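Local coordinates for protein 6-carboxyhexanoate--CoA ligase (Aquifex aeolicus, PDB 5TVA) that belongs to the BioW family of CoA ligases and is seen here with adenosine monophosphate and coenzyme A bound, at residues A[123-127]-A[128-132]; A[94-97]-A[98-101]. All blocks are in the same frame, centred on the assembly; numbering follows the deposited sequence.

Interaction 1 (A[123-127]-A[128-132]). With COA (coenzyme A), chain D.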
ATOM      1  N   GLY A 123      11.655  -6.913  15.143  1.00 47.92           N
ATOM      2  CA  GLY A 123      11.812  -5.597  14.547  1.00 45.14           C
ATOM      3  C   GLY A 123      12.868  -5.487  13.466  1.00 51.42           C
ATOM      4  O   GLY A 123      13.119  -4.378  12.982  1.00 47.77           O
ATOM      5  N   GLU A 124      13.487  -6.597  13.054  1.00 48.04           N
ATOM      6  CA  GLU A 124      14.588  -6.535  12.101  1.00 51.42           C
ATOM      7  C   GLU A 124      14.067  -6.496  10.664  1.00 51.12           C
ATOM      8  O   GLU A 124      13.055  -7.126  10.329  1.00 47.16           O
ATOM      9  CB  GLU A 124      15.535  -7.721  12.317  1.00 51.69           C
ATOM     10  CG  GLU A 124      16.171  -8.309  11.053  1.00 62.55           C
ATOM     11  CD  GLU A 124      17.149  -9.465  11.351  1.00 71.48           C
ATOM     12  OE1 GLU A 124      17.706 -10.043  10.385  1.00 69.87           O
ATOM     13  OE2 GLU A 124      17.374  -9.778  12.550  1.00 68.73           O
ATOM     14  N   ARG A 125      14.764  -5.742   9.816  1.00 50.25           N
ATOM     15  CA  ARG A 125      14.368  -5.570   8.423  1.00 48.79           C
ATOM     16  C   ARG A 125      14.819  -6.772   7.599  1.00 45.32           C
ATOM     17  O   ARG A 125      16.020  -7.031   7.497  1.00 50.36           O
ATOM     18  CB  ARG A 125      14.979  -4.284   7.871  1.00 43.27           C
ATOM     19  CG  ARG A 125      14.391  -3.022   8.492  1.00 49.43           C
ATOM     20  CD  ARG A 125      15.037  -1.753   7.951  1.00 49.07           C
ATOM     21  NE  ARG A 125      14.855  -1.580   6.510  1.00 53.03           N
ATOM     22  CZ  ARG A 125      15.051  -0.425   5.883  1.00 56.82           C
ATOM     23  NH1 ARG A 125      15.425   0.639   6.577  1.00 59.34           N
ATOM     24  NH2 ARG A 125      14.851  -0.321   4.574  1.00 54.99           N
ATOM     25  N   LEU A 126      13.861  -7.474   6.973  1.00 46.49           N
ATOM     26  CA  LEU A 126      14.129  -8.707   6.228  1.00 41.95           C
ATOM     27  C   LEU A 126      14.260  -8.509   4.722  1.00 50.72           C
ATOM     28  O   LEU A 126      14.733  -9.426   4.034  1.00 46.66           O
ATOM     29  CB  LEU A 126      13.016  -9.733   6.473  1.00 40.29           C
ATOM     30  CG  LEU A 126      12.634 -10.019   7.929  1.00 44.05           C
ATOM     31  CD1 LEU A 126      11.468 -11.004   8.014  1.00 45.30           C
ATOM     32  CD2 LEU A 126      13.827 -10.544   8.715  1.00 47.69           C
ATOM     33  N   GLU A 127      13.835  -7.367   4.178  1.00 48.38           N
ATOM     34  CA  GLU A 127      14.013  -7.159   2.748  1.00 45.77           C
ATOM     35  C   GLU A 127      15.503  -7.112   2.418  1.00 49.22           C
ATOM     36  O   GLU A 127      16.314  -6.585   3.188  1.00 45.87           O
ATOM     37  CB  GLU A 127      13.302  -5.879   2.286  1.00 43.90           C
ATOM     38  CG  GLU A 127      13.967  -4.574   2.683  1.00 43.02           C
ATOM     39  CD  GLU A 127      13.581  -4.104   4.073  1.00 46.97           C
ATOM     40  OE1 GLU A 127      12.843  -4.838   4.777  1.00 45.78           O
ATOM     41  OE2 GLU A 127      14.007  -2.984   4.457  1.00 49.76           O
ATOM     42  N   GLU A 128      15.863  -7.696   1.270  1.00 50.04           N
ATOM     43  CA  GLU A 128      17.268  -7.769   0.872  1.00 53.03           C
ATOM     44  C   GLU A 128      17.769  -6.423   0.384  1.00 54.44           C
ATOM     45  O   GLU A 128      18.904  -6.027   0.679  1.00 51.49           O
ATOM     46  CB  GLU A 128      17.446  -8.808  -0.236  1.00 54.11           C
ATOM     47  CG  GLU A 128      17.631 -10.202   0.251  1.00 50.21           C
ATOM     48  CD  GLU A 128      18.933 -10.353   0.973  1.00 55.44           C
ATOM     49  OE1 GLU A 128      19.944  -9.789   0.487  1.00 59.87           O
ATOM     50  OE2 GLU A 128      18.936 -11.011   2.032  1.00 54.51           O
ATOM     51  N   ASP A 129      16.949  -5.726  -0.400  1.00 50.06           N
ATOM     52  CA  ASP A 129      17.310  -4.439  -0.984  1.00 51.31           C
ATOM     53  C   ASP A 129      16.558  -3.372  -0.202  1.00 50.23           C
ATOM     54  O   ASP A 129      15.361  -3.163  -0.410  1.00 51.50           O
ATOM     55  CB  ASP A 129      16.977  -4.396  -2.469  1.00 51.15           C
ATOM     56  CG  ASP A 129      17.413  -3.104  -3.124  1.00 54.96           C
ATOM     57  OD1 ASP A 129      17.524  -2.086  -2.404  1.00 53.22           O
ATOM     58  OD2 ASP A 129      17.629  -3.101  -4.361  1.00 55.23           O
ATOM     59  N   LYS A 130      17.271  -2.692   0.692  1.00 48.33           N
ATOM     60  CA  LYS A 130      16.651  -1.721   1.576  1.00 54.41           C
ATOM     61  C   LYS A 130      16.395  -0.379   0.893  1.00 56.11           C
ATOM     62  O   LYS A 130      15.716   0.473   1.471  1.00 49.93           O
ATOM     63  CB  LYS A 130      17.518  -1.555   2.833  1.00 52.43           C
ATOM     64  CG  LYS A 130      17.971  -2.908   3.390  1.00 51.94           C
ATOM     65  CD  LYS A 130      18.471  -2.827   4.824  1.00 58.49           C
ATOM     66  CE  LYS A 130      19.132  -4.146   5.264  1.00 58.08           C
ATOM     67  NZ  LYS A 130      18.246  -5.350   5.104  1.00 54.98           N
ATOM     68  N   GLU A 131      16.907  -0.170  -0.317  1.00 49.93           N
ATOM     69  CA  GLU A 131      16.447   0.983  -1.071  1.00 55.80           C
ATOM     70  C   GLU A 131      15.156   0.673  -1.811  1.00 56.15           C
ATOM     71  O   GLU A 131      14.250   1.520  -1.879  1.00 51.83           O
ATOM     72  CB  GLU A 131      17.518   1.440  -2.059  1.00 56.77           C
ATOM     73  CG  GLU A 131      18.911   1.488  -1.472  1.00 64.78           C
ATOM     74  CD  GLU A 131      19.935   1.946  -2.485  1.00 69.83           C
ATOM     75  OE1 GLU A 131      19.532   2.598  -3.475  1.00 74.00           O
ATOM     76  OE2 GLU A 131      21.129   1.634  -2.303  1.00 72.25           O
ATOM     77  N   ARG A 132      15.050  -0.554  -2.320  1.00 48.11           N
ATOM     78  CA  ARG A 132      13.940  -0.921  -3.183  1.00 49.51           C
ATOM     79  C   ARG A 132      12.736  -1.403  -2.378  1.00 52.50           C
ATOM     80  O   ARG A 132      11.590  -1.021  -2.664  1.00 44.95           O
ATOM     81  CB  ARG A 132      14.401  -1.989  -4.168  1.00 52.48           C
ATOM     82  CG  ARG A 132      13.594  -2.010  -5.421  1.00 59.06           C
ATOM     83  CD  ARG A 132      13.493  -3.411  -6.069  1.00 58.52           C
ATOM     84  NE  ARG A 132      12.197  -3.942  -5.685  1.00 66.16           N
ATOM     85  CZ  ARG A 132      11.570  -4.913  -6.337  1.00 61.84           C
ATOM     86  NH1 ARG A 132      12.092  -5.418  -7.462  1.00 61.59           N
ATOM     87  NH2 ARG A 132      10.386  -5.346  -5.905  1.00 56.92           N
TER
HETATM   88  N1A COA D 302       7.775   3.419  -6.927  1.00 47.84           N
HETATM   89  C2A COA D 302       9.007   3.708  -7.372  1.00 47.13           C
HETATM   90  N3A COA D 302       9.527   3.092  -8.426  1.00 52.55           N
HETATM   91  C4A COA D 302       8.834   2.129  -9.066  1.00 53.84           C
HETATM   92  C5A COA D 302       7.548   1.797  -8.632  1.00 50.56           C
HETATM   93  C6A COA D 302       7.034   2.499  -7.513  1.00 45.52           C
HETATM   94  N6A COA D 302       5.646   2.155  -7.000  1.00 43.92           N
HETATM   95  N7A COA D 302       7.065   0.842  -9.430  1.00 48.49           N
HETATM   96  C8A COA D 302       7.988   0.565 -10.331  1.00 52.15           C
HETATM   97  N9A COA D 302       9.046   1.357 -10.144  1.00 53.69           N
HETATM   98  C1B COA D 302      10.262   1.168 -10.988  1.00 53.30           C
HETATM   99  C2B COA D 302      11.397   1.730 -10.925  1.00 55.28           C
HETATM  100  O2B COA D 302      11.934   1.887  -9.572  1.00 61.09           O
HETATM  101  C3B COA D 302      12.132   0.373 -11.578  1.00 58.58           C
HETATM  102  O3B COA D 302      12.060  -0.652 -10.552  1.00 53.70           O
HETATM  103  P3B COA D 302      13.294  -1.306  -9.617  1.00 61.90           P
HETATM  104  O7A COA D 302      13.049  -2.783  -9.579  1.00 52.62           O
HETATM  105  O8A COA D 302      14.663  -1.019 -10.155  1.00 66.21           O
HETATM  106  O9A COA D 302      13.231  -0.791  -8.202  1.00 57.00           O
HETATM  107  C4B COA D 302      11.409   0.073 -12.620  1.00 55.90           C
HETATM  108  O4B COA D 302      10.102   0.926 -12.506  1.00 50.90           O
HETATM  109  C5B COA D 302      11.007  -1.472 -12.764  1.00 48.50           C
HETATM  110  O5B COA D 302       9.946  -1.787 -11.929  1.00 52.43           O
HETATM  111  P1A COA D 302       8.744  -2.897 -12.284  1.00 56.90           P
HETATM  112  O1A COA D 302       8.690  -3.946 -11.165  1.00 52.73           O
HETATM  113  O2A COA D 302       8.928  -3.561 -13.627  1.00 54.62           O
HETATM  114  O3A COA D 302       7.309  -2.089 -12.247  1.00 55.38           O
HETATM  115  P2A COA D 302       5.878  -2.506 -13.032  1.00 55.22           P
HETATM  116  O4A COA D 302       6.021  -2.001 -14.474  1.00 45.84           O
HETATM  117  O5A COA D 302       5.702  -4.031 -13.103  1.00 56.07           O
HETATM  118  O6A COA D 302       4.615  -1.730 -12.222  1.00 61.05           O
HETATM  119  CBP COA D 302       3.308  -0.744 -10.224  1.00 58.05           C
HETATM  120  CCP COA D 302       4.507  -1.675 -10.763  1.00 58.51           C
HETATM  121  CDP COA D 302       3.669   0.749 -10.447  1.00 46.70           C
HETATM  122  CEP COA D 302       2.063  -0.958 -11.112  1.00 45.01           C
HETATM  123  CAP COA D 302       2.996  -1.049  -8.657  1.00 48.32           C
HETATM  124  OAP COA D 302       3.604  -0.155  -7.801  1.00 49.13           O
HETATM  125  C9P COA D 302       1.496  -1.037  -8.249  1.00 50.56           C
HETATM  126  O9P COA D 302       0.827  -2.049  -8.256  1.00 56.64           O
HETATM  127  N8P COA D 302       0.850   0.205  -7.831  1.00 57.09           N
HETATM  128  C7P COA D 302      -0.601   0.250  -7.458  1.00 52.76           C
HETATM  129  C6P COA D 302      -0.826   0.653  -6.008  1.00 54.34           C
HETATM  130  C5P COA D 302      -0.320   2.090  -5.630  1.00 61.21           C
HETATM  131  O5P COA D 302       0.750   2.464  -5.928  1.00 60.99           O
HETATM  132  N4P COA D 302      -1.233   2.969  -4.856  1.00 56.68           N
HETATM  133  C3P COA D 302      -0.784   4.377  -4.498  1.00 68.73           C
HETATM  134  C2P COA D 302      -1.718   4.918  -3.409  1.00 65.73           C
HETATM  135  S1P COA D 302      -1.692   3.658  -2.097  1.00 65.91           S

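Interaction 2 (A[94-97]-A[98-101])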
ATOM      1  N   ALA A  94       6.512  -2.150  17.056  1.00 49.74           N
ATOM      2  CA  ALA A  94       5.710  -1.100  16.435  1.00 54.76           C
ATOM      3  C   ALA A  94       6.454   0.231  16.432  1.00 56.29           C
ATOM      4  O   ALA A  94       6.413   0.968  15.438  1.00 57.03           O
ATOM      5  CB  ALA A  94       4.361  -0.969  17.146  1.00 51.40           C
ATOM      6  N   LYS A  95       7.180   0.535  17.518  1.00 60.44           N
ATOM      7  CA  LYS A  95       7.845   1.835  17.627  1.00 59.68           C
ATOM      8  C   LYS A  95       9.020   1.948  16.666  1.00 56.00           C
ATOM      9  O   LYS A  95       9.265   3.026  16.106  1.00 55.41           O
ATOM     10  CB  LYS A  95       8.298   2.086  19.070  1.00 60.94           C
ATOM     11  CG  LYS A  95       7.160   2.511  20.009  1.00 61.55           C
ATOM     12  CD  LYS A  95       7.478   2.227  21.471  1.00 61.58           C
ATOM     13  CE  LYS A  95       8.546   3.155  22.016  1.00 66.05           C
ATOM     14  NZ  LYS A  95       8.096   4.572  22.065  1.00 71.42           N
ATOM     15  N   LYS A  96       9.756   0.850  16.451  1.00 59.32           N
ATOM     16  CA  LYS A  96      10.902   0.906  15.547  1.00 57.40           C
ATOM     17  C   LYS A  96      10.454   1.092  14.104  1.00 54.69           C
ATOM     18  O   LYS A  96      11.109   1.807  13.332  1.00 52.15           O
ATOM     19  CB  LYS A  96      11.769  -0.348  15.690  1.00 60.78           C
ATOM     20  CG  LYS A  96      12.935  -0.389  14.693  1.00 58.10           C
ATOM     21  CD  LYS A  96      14.229  -0.887  15.325  1.00 62.91           C
ATOM     22  CE  LYS A  96      15.040   0.272  15.922  1.00 69.73           C
ATOM     23  NZ  LYS A  96      15.954   0.924  14.929  1.00 69.84           N
ATOM     24  N   ALA A  97       9.343   0.460  13.723  1.00 51.32           N
ATOM     25  CA  ALA A  97       8.703   0.773  12.449  1.00 54.80           C
ATOM     26  C   ALA A  97       8.486   2.276  12.287  1.00 54.08           C
ATOM     27  O   ALA A  97       8.980   2.883  11.330  1.00 54.31           O
ATOM     28  CB  ALA A  97       7.375   0.028  12.333  1.00 52.35           C
ATOM     29  N   VAL A  98       7.739   2.893  13.219  1.00 56.04           N
ATOM     30  CA  VAL A  98       7.485   4.342  13.153  1.00 55.23           C
ATOM     31  C   VAL A  98       8.800   5.111  13.071  1.00 56.05           C
ATOM     32  O   VAL A  98       8.951   6.042  12.268  1.00 53.88           O
ATOM     33  CB  VAL A  98       6.648   4.804  14.365  1.00 55.20           C
ATOM     34  CG1 VAL A  98       6.635   6.318  14.450  1.00 55.77           C
ATOM     35  CG2 VAL A  98       5.215   4.279  14.287  1.00 49.18           C
ATOM     36  N   GLU A  99       9.775   4.715  13.895  1.00 54.14           N
ATOM     37  CA  GLU A  99      11.080   5.364  13.892  1.00 56.64           C
ATOM     38  C   GLU A  99      11.739   5.291  12.518  1.00 62.66           C
ATOM     39  O   GLU A  99      12.353   6.266  12.066  1.00 62.99           O
ATOM     40  CB  GLU A  99      11.969   4.718  14.960  1.00 63.49           C
ATOM     41  CG  GLU A  99      13.358   5.336  15.097  1.00 71.29           C
ATOM     42  CD  GLU A  99      14.284   4.559  16.045  1.00 78.40           C
ATOM     43  OE1 GLU A  99      13.876   3.494  16.573  1.00 73.96           O
ATOM     44  OE2 GLU A  99      15.432   5.022  16.251  1.00 75.43           O
ATOM     45  N   ILE A 100      11.620   4.147  11.834  1.00 61.05           N
ATOM     46  CA  ILE A 100      12.321   3.968  10.563  1.00 59.78           C
ATOM     47  C   ILE A 100      11.723   4.864   9.486  1.00 59.20           C
ATOM     48  O   ILE A 100      12.450   5.458   8.680  1.00 60.42           O
ATOM     49  CB  ILE A 100      12.308   2.483  10.137  1.00 58.06           C
ATOM     50  CG1 ILE A 100      13.183   1.641  11.068  1.00 60.11           C
ATOM     51  CG2 ILE A 100      12.811   2.335   8.711  1.00 56.89           C
ATOM     52  CD1 ILE A 100      13.223   0.151  10.724  1.00 54.81           C
ATOM     53  N   LEU A 101      10.398   4.982   9.450  1.00 57.62           N
ATOM     54  CA  LEU A 101       9.769   5.761   8.390  1.00 59.49           C
ATOM     55  C   LEU A 101      10.047   7.251   8.555  1.00 65.88           C
ATOM     56  O   LEU A 101      10.350   7.949   7.577  1.00 67.45           O
ATOM     57  CB  LEU A 101       8.265   5.499   8.378  1.00 59.58           C
ATOM     58  CG  LEU A 101       7.792   4.107   7.958  1.00 53.59           C
ATOM     59  CD1 LEU A 101       6.285   4.132   7.788  1.00 51.17           C
ATOM     60  CD2 LEU A 101       8.475   3.650   6.684  1.00 52.30           C
TER

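Interaction 1 (A[123-127]-A[128-132])
The guanidinium group of R125 has the side chain of K130 over one face, with CD 4.0 Å above the plane and displaced toward the rim. E127 CD lies at its edge, in plane. R125 approaches side-on, and two of its nitrogens share one oxygen. R125 NE is 2.6 Å from E127 OE2, on the syn side of that oxygen, while R125 NH2 is 2.8 Å from E127 OE2. The pair forms a salt bridge. E127 reaches back to R125 because CG sits between the backbone N and the carbonyl carbon (chi1 74°) and the chain then folds at chi2 (-85°). Its other oxygen, OE1, accepts from the backbone N of L117 in strand 116-119, and R125 NH1 donates to A105 O. The carboxylate and guanidinium thus link the loop to strand 116-119 and to A105, just after helix 91-102.

K130 crosses E127 at about a right angle. K130 CB lies 3.4 Å from R125 NH2, and a bend at the last torsion brings K130 NZ to 3.0 Å from the backbone O of E127, almost in line with that carbonyl. Just before K130, D129 makes an Asx turn. D129 OD1 accepts from the backbone N of E131 and of R132, each at 2.9 Å; R132 N comes from above the carboxylate plane. After this turn R132 extends to coenzyme A, where R132 CG is 3.1 Å from O9A of the 3'-phosphate.

The chemistry is mostly ionic and polar, at the surface of the protein. The two N-H groups of R125 would be expected to hold E127 ionised, and K130 NZ, 4.9 Å from E127 OE2, would add to this.

Interaction 2 (A[94-97]-A[98-101])
The residues from A94 to L101 form a regular stretch of alpha-helix 91-102, in which V98 N bonds to A94 O, E99 N to K95 O, I100 N to K96 O and L101 N to A97 O. The bond from E99 N to K95 O is 2.8 Å long. I100 N also makes a weak bond to A97 O. On the outer side, K96 leans over E99 and I100. Its chain starts anti to the backbone N (chi1 176°) and bends at each later torsion. This brings K96 NZ to 3.7 Å from E99 OE1, a long salt bridge one turn along. E99 itself is extended beyond CG. K96 CG rests 4.0 Å from I100 CD1, so the aliphatic root of the lysine packs on the isoleucine.

The buried side is mostly apolar. A97 and L101 face V216 of strand 214-219. V98 and L101 meet L179 of strand 177-181, and A94 touches helix 73-85. The helix therefore packs against the mixed sheet. Near its C-terminal end I100 CG1 lies 3.1 Å from K96 O, beside the carbonyl that accepts from I100 N.

Overall arrangement
Both contacts are local, and they lie on the same side of the chain's centre, their own centres about 13 Å apart. Interaction 1 is a surface contact in an irregular loop after strand 116-119. Charged groups and an Asx turn shape it. Interaction 2 is partly buried on a regular helix. Main-chain bonds carry it, and its one salt bridge is long. Both are fastened to the same mixed sheet: the loop to edge strand 116-119, the helix to strands 177-181 and 214-219. They touch where R125 NH1 comes within 3.8 Å of I100 CG2. Interaction 1 also includes a coenzyme A pocket residue, whereas the side chain of L101 in interaction 2 is about 13 Å from coenzyme A.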